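Local atomic coordinates of peptidoglycan-N-acetylmuramic acid deacetylase PdaC (Bacillus subtilis subsp. subtilis str. 168, PDB entry 6H8N), a protein that removes acetyl groups from N-acetylmuramic acid residues of peptidoglycan, which confers resistance to lysozyme, and also deacetylates short chitin oligomers. Residues Arg101-Asn113 with Ser118-Asp130. The protein carries 1 engineered substitution. Sequence-based numbering, arbitrary orientation. Where two conformers were deposited one is given.
Sequences RPTLVRPPYGGIN and SQMKMDVALWDVD. With PO4 (phosphate ion), chain D.
R106 NE donates to A125 O at 2.9 Å, and the bond is nearly straight, 173° at the hydrogen. The carbonyl oxygen lies at the edge of the guanidinium, almost in its plane. NH2 adds a weak bond to L126 O. The ring of W127 stands nearly perpendicular to the guanidinium, and its CE3 sits over one face, 3.8 Å from NE. R106 leaves the backbone extended and bends at chi3 (-80°), which turns the guanidinium toward these carbonyls.

Before R106 the two segments pair as parallel strands, L104 with D123 and V105 with V124. V105 is gripped at both ends, its N by D123 O and its O by A125 N. D123 N adds a bond to T103 O. Helix 114-120 links the strands in a beta-alpha-beta unit of the C-terminal polysaccharide deacetylase (NodB homology) part of the protein.

V105 CG1 packs on M122 CB (3.7 Å) and on M120 CE. I112 and V124 meet tip to tip, CD1 to CG2, in a tight 3.5 Å contact. The phosphate, probably from the crystallisation liquor, accepts from Y109 N at 2.7 Å and is also hydrogen-bonded to H159 NE2, the predicted proton donor.

NH1 of R106 bonds to T15 OG1 and, in this engineered variant, to S17 OG, at the predicted proton-acceptor position. With the straight NE bond, these hold the guanidinium in orientation beside that position.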
loop_
_atom_site.group_PDB
_atom_site.type_symbol
_atom_site.label_atom_id
_atom_site.label_comp_id
_atom_site.label_asym_id
_atom_site.label_seq_id
_atom_site.Cartn_x
_atom_site.Cartn_y
_atom_site.Cartn_z
ATOM N N ARG A 101 -10.871 9.805 -4.527
ATOM C CA ARG A 101 -9.680 10.469 -5.039
ATOM C C ARG A 101 -8.473 10.076 -4.191
ATOM O O ARG A 101 -8.303 10.592 -3.078
ATOM C CB ARG A 101 -9.860 11.991 -5.025
ATOM C CG ARG A 101 -8.615 12.702 -5.551
ATOM C CD ARG A 101 -8.842 14.201 -5.787
ATOM N NE ARG A 101 -9.126 14.925 -4.555
ATOM C CZ ARG A 101 -9.179 16.253 -4.461
ATOM N NH1 ARG A 101 -9.447 16.821 -3.293
ATOM N NH2 ARG A 101 -8.961 17.016 -5.530
ATOM N N PRO A 102 -7.594 9.201 -4.669
ATOM C CA PRO A 102 -6.388 8.879 -3.893
ATOM C C PRO A 102 -5.565 10.123 -3.620
ATOM O O PRO A 102 -5.486 11.031 -4.445
ATOM C CB PRO A 102 -5.622 7.921 -4.807
ATOM C CG PRO A 102 -6.704 7.270 -5.640
ATOM C CD PRO A 102 -7.701 8.395 -5.887
ATOM N N THR A 103 -4.933 10.130 -2.447
ATOM C CA THR A 103 -3.951 11.146 -2.105
ATOM C C THR A 103 -2.527 10.624 -2.137
ATOM O O THR A 103 -1.592 11.433 -2.177
ATOM C CB THR A 103 -4.229 11.714 -0.709
ATOM O OG1 THR A 103 -4.150 10.665 0.234
ATOM C CG2 THR A 103 -5.618 12.338 -0.637
ATOM N N LEU A 104 -2.340 9.306 -2.168
ATOM C CA LEU A 104 -1.026 8.681 -2.147
ATOM C C LEU A 104 -0.673 8.184 -3.535
ATOM O O LEU A 104 -1.500 7.566 -4.214
ATOM C CB LEU A 104 -1.008 7.484 -1.195
ATOM C CG LEU A 104 -1.441 7.725 0.246
ATOM C CD1 LEU A 104 -1.489 6.409 1.002
ATOM C CD2 LEU A 104 -0.495 8.689 0.916
ATOM N N VAL A 105 0.573 8.411 -3.942
ATOM C CA VAL A 105 1.091 7.877 -5.191
ATOM C C VAL A 105 2.339 7.061 -4.893
ATOM O O VAL A 105 3.149 7.433 -4.035
ATOM C CB VAL A 105 1.373 8.994 -6.222
ATOM C CG1 VAL A 105 2.463 9.945 -5.745
ATOM C CG2 VAL A 105 1.716 8.409 -7.604
ATOM N N ARG A 106 2.484 5.942 -5.594
ATOM C CA ARG A 106 3.666 5.094 -5.472
ATOM C C ARG A 106 4.232 4.909 -6.873
ATOM O O ARG A 106 3.709 4.103 -7.656
ATOM C CB ARG A 106 3.311 3.771 -4.825
ATOM C CG ARG A 106 4.482 2.823 -4.697
ATOM C CD ARG A 106 4.115 1.616 -3.875
ATOM N NE ARG A 106 4.155 1.868 -2.444
ATOM C CZ ARG A 106 3.889 0.951 -1.524
ATOM N NH1 ARG A 106 3.511 -0.274 -1.887
ATOM N NH2 ARG A 106 4.012 1.249 -0.242
ATOM N N PRO A 107 5.271 5.653 -7.243
ATOM C CA PRO A 107 5.813 5.542 -8.602
ATOM C C PRO A 107 6.373 4.154 -8.836
ATOM O O PRO A 107 7.081 3.630 -7.968
ATOM C CB PRO A 107 6.933 6.587 -8.608
ATOM C CG PRO A 107 6.473 7.621 -7.610
ATOM C CD PRO A 107 5.861 6.779 -6.502
ATOM N N PRO A 108 6.091 3.539 -9.986
ATOM C CA PRO A 108 6.670 2.224 -10.302
ATOM C C PRO A 108 8.176 2.195 -10.092
ATOM O O PRO A 108 8.899 3.127 -10.469
ATOM C CB PRO A 108 6.305 2.038 -11.773
ATOM C CG PRO A 108 4.974 2.741 -11.877
ATOM C CD PRO A 108 5.152 3.968 -11.037
ATOM N N TYR A 109 8.651 1.094 -9.500
ATOM C CA TYR A 109 10.072 0.844 -9.234
ATOM C C TYR A 109 10.697 1.851 -8.280
ATOM O O TYR A 109 11.923 1.852 -8.114
ATOM C CB TYR A 109 10.918 0.732 -10.519
ATOM C CG TYR A 109 10.240 -0.055 -11.613
ATOM C CD1 TYR A 109 10.116 -1.433 -11.537
ATOM C CD2 TYR A 109 9.689 0.585 -12.718
ATOM C CE1 TYR A 109 9.486 -2.153 -12.515
ATOM C CE2 TYR A 109 9.066 -0.116 -13.704
ATOM C CZ TYR A 109 8.958 -1.493 -13.612
ATOM O OH TYR A 109 8.317 -2.214 -14.587
ATOM N N GLY A 110 9.895 2.702 -7.628
ATOM C CA GLY A 110 10.387 3.777 -6.794
ATOM C C GLY A 110 10.924 4.969 -7.554
ATOM O O GLY A 110 11.436 5.898 -6.926
ATOM N N GLY A 111 10.807 4.980 -8.876
ATOM C CA GLY A 111 11.472 5.979 -9.693
ATOM C C GLY A 111 10.745 7.300 -9.749
ATOM O O GLY A 111 9.626 7.379 -10.257
ATOM N N ILE A 112 11.412 8.353 -9.280
ATOM C CA ILE A 112 10.801 9.670 -9.177
ATOM C C ILE A 112 11.917 10.705 -9.214
ATOM O O ILE A 112 13.085 10.395 -8.963
ATOM C CB ILE A 112 9.978 9.766 -7.864
ATOM C CG1 ILE A 112 9.126 11.036 -7.863
ATOM C CG2 ILE A 112 10.896 9.721 -6.639
ATOM C CD1 ILE A 112 8.074 11.034 -6.794
ATOM N N ASN A 113 11.556 11.943 -9.529
ATOM C CA ASN A 113 12.488 13.056 -9.425
ATOM C C ASN A 113 11.737 14.266 -8.882
ATOM O O ASN A 113 10.514 14.244 -8.712
ATOM C CB ASN A 113 13.204 13.328 -10.759
ATOM C CG ASN A 113 12.248 13.556 -11.901
ATOM O OD1 ASN A 113 11.211 14.195 -11.742
ATOM N ND2 ASN A 113 12.591 13.028 -13.065
ATOM N N SER A 118 6.935 17.694 -7.637
ATOM C CA SER A 118 6.246 18.974 -7.528
ATOM C C SER A 118 5.003 19.020 -8.404
ATOM O O SER A 118 4.007 19.644 -8.023
ATOM C CB SER A 118 7.194 20.129 -7.860
ATOM O OG SER A 118 7.718 20.014 -9.166
ATOM N N GLN A 119 5.022 18.352 -9.553
ATOM C CA GLN A 119 3.899 18.443 -10.473
ATOM C C GLN A 119 2.779 17.460 -10.170
ATOM O O GLN A 119 1.635 17.709 -10.559
ATOM C CB GLN A 119 4.381 18.239 -11.907
ATOM C CG GLN A 119 5.451 19.234 -12.319
ATOM C CD GLN A 119 5.015 20.119 -13.450
ATOM O OE1 GLN A 119 4.453 19.653 -14.443
ATOM N NE2 GLN A 119 5.268 21.420 -13.310
ATOM N N MET A 120 3.066 16.337 -9.504
ATOM C CA MET A 120 2.005 15.363 -9.240
ATOM C C MET A 120 1.064 15.838 -8.143
ATOM O O MET A 120 -0.115 15.469 -8.145
ATOM C CB MET A 120 2.595 14.009 -8.858
ATOM C CG MET A 120 3.141 13.198 -10.015
ATOM S SD MET A 120 3.690 11.559 -9.482
ATOM C CE MET A 120 4.886 11.983 -8.224
ATOM N N LYS A 121 1.564 16.621 -7.188
ATOM C CA LYS A 121 0.727 17.165 -6.119
ATOM C C LYS A 121 0.047 16.047 -5.332
ATOM O O LYS A 121 -1.130 16.131 -4.983
ATOM C CB LYS A 121 -0.301 18.160 -6.661
ATOM N N MET A 122 0.799 14.983 -5.069
ATOM C CA MET A 122 0.327 13.858 -4.280
ATOM C C MET A 122 1.405 13.511 -3.274
ATOM O O MET A 122 2.555 13.916 -3.409
ATOM C CB MET A 122 0.005 12.645 -5.165
ATOM C CG MET A 122 -1.141 12.919 -6.143
ATOM S SD MET A 122 -1.581 11.513 -7.167
ATOM C CE MET A 122 -2.417 10.456 -6.001
ATOM N N ASP A 123 1.032 12.735 -2.270
ATOM C CA ASP A 123 1.938 12.261 -1.226
ATOM C C ASP A 123 2.624 10.984 -1.723
ATOM O O ASP A 123 1.941 9.982 -1.968
ATOM C CB ASP A 123 1.060 11.970 -0.003
ATOM C CG ASP A 123 1.820 11.410 1.192
ATOM O OD1 ASP A 123 3.011 11.070 1.069
ATOM O OD2 ASP A 123 1.185 11.303 2.269
ATOM N N VAL A 124 3.946 11.011 -1.874
ATOM C CA VAL A 124 4.699 9.862 -2.374
ATOM C C VAL A 124 4.890 8.873 -1.240
ATOM O O VAL A 124 5.458 9.216 -0.198
ATOM C CB VAL A 124 6.053 10.308 -2.934
ATOM C CG1 VAL A 124 6.892 9.103 -3.324
ATOM C CG2 VAL A 124 5.844 11.251 -4.138
ATOM N N ALA A 125 4.420 7.641 -1.432
ATOM C CA ALA A 125 4.404 6.618 -0.392
ATOM C C ALA A 125 5.193 5.412 -0.877
ATOM O O ALA A 125 4.711 4.642 -1.716
ATOM C CB ALA A 125 2.971 6.217 -0.079
ATOM N N LEU A 126 6.404 5.253 -0.352
ATOM C CA LEU A 126 7.254 4.120 -0.685
ATOM C C LEU A 126 7.211 3.095 0.442
ATOM O O LEU A 126 6.122 2.797 0.936
ATOM C CB LEU A 126 8.649 4.599 -1.083
ATOM C CG LEU A 126 8.636 5.559 -2.285
ATOM C CD1 LEU A 126 10.057 5.888 -2.687
ATOM C CD2 LEU A 126 7.848 5.031 -3.483
ATOM N N TRP A 127 8.337 2.510 0.841
ATOM C CA TRP A 127 8.285 1.366 1.748
ATOM C C TRP A 127 9.634 1.204 2.442
ATOM O O TRP A 127 10.648 1.767 2.014
ATOM C CB TRP A 127 7.922 0.084 0.996
ATOM C CG TRP A 127 8.876 -0.190 -0.099
ATOM C CD1 TRP A 127 10.061 -0.852 0.006
ATOM C CD2 TRP A 127 8.772 0.235 -1.463
ATOM N NE1 TRP A 127 10.702 -0.867 -1.202
ATOM C CE2 TRP A 127 9.935 -0.204 -2.127
ATOM C CE3 TRP A 127 7.805 0.936 -2.192
ATOM C CZ2 TRP A 127 10.159 0.045 -3.485
ATOM C CZ3 TRP A 127 8.025 1.168 -3.528
ATOM C CH2 TRP A 127 9.201 0.722 -4.167
ATOM N N ASP A 128 9.634 0.390 3.502
ATOM C CA ASP A 128 10.832 0.078 4.295
ATOM C C ASP A 128 11.319 -1.351 4.114
ATOM O O ASP A 128 12.514 -1.615 4.299
ATOM C CB ASP A 128 10.545 0.229 5.802
ATOM C CG ASP A 128 10.115 1.595 6.180
ATOM O OD1 ASP A 128 10.854 2.561 5.900
ATOM O OD2 ASP A 128 9.042 1.716 6.773
ATOM N N VAL A 129 10.423 -2.288 3.846
ATOM C CA VAL A 129 10.726 -3.713 3.834
ATOM C C VAL A 129 10.205 -4.281 2.527
ATOM O O VAL A 129 9.018 -4.145 2.218
ATOM C CB VAL A 129 10.061 -4.424 5.021
ATOM C CG1 VAL A 129 10.240 -5.923 4.900
ATOM C CG2 VAL A 129 10.608 -3.925 6.344
ATOM N N ASP A 130 11.083 -4.925 1.768
ATOM C CA ASP A 130 10.747 -5.442 0.445
ATOM C C ASP A 130 11.330 -6.849 0.323
ATOM O O ASP A 130 12.547 -7.003 0.108
ATOM C CB ASP A 130 11.286 -4.520 -0.645
ATOM C CG ASP A 130 11.009 -5.023 -2.043
ATOM O OD1 ASP A 130 10.331 -6.063 -2.223
ATOM O OD2 ASP A 130 11.487 -4.338 -2.984
HETATM P P PO4 D . 7.151 -2.248 -7.967
HETATM O O1 PO4 D . 8.234 -2.970 -8.814
HETATM O O2 PO4 D . 7.486 -2.489 -6.506
HETATM O O3 PO4 D . 5.859 -2.938 -8.249
HETATM O O4 PO4 D . 7.106 -0.806 -8.364
HETATM O O HOH W 1 -2.084 11.780 1.771
#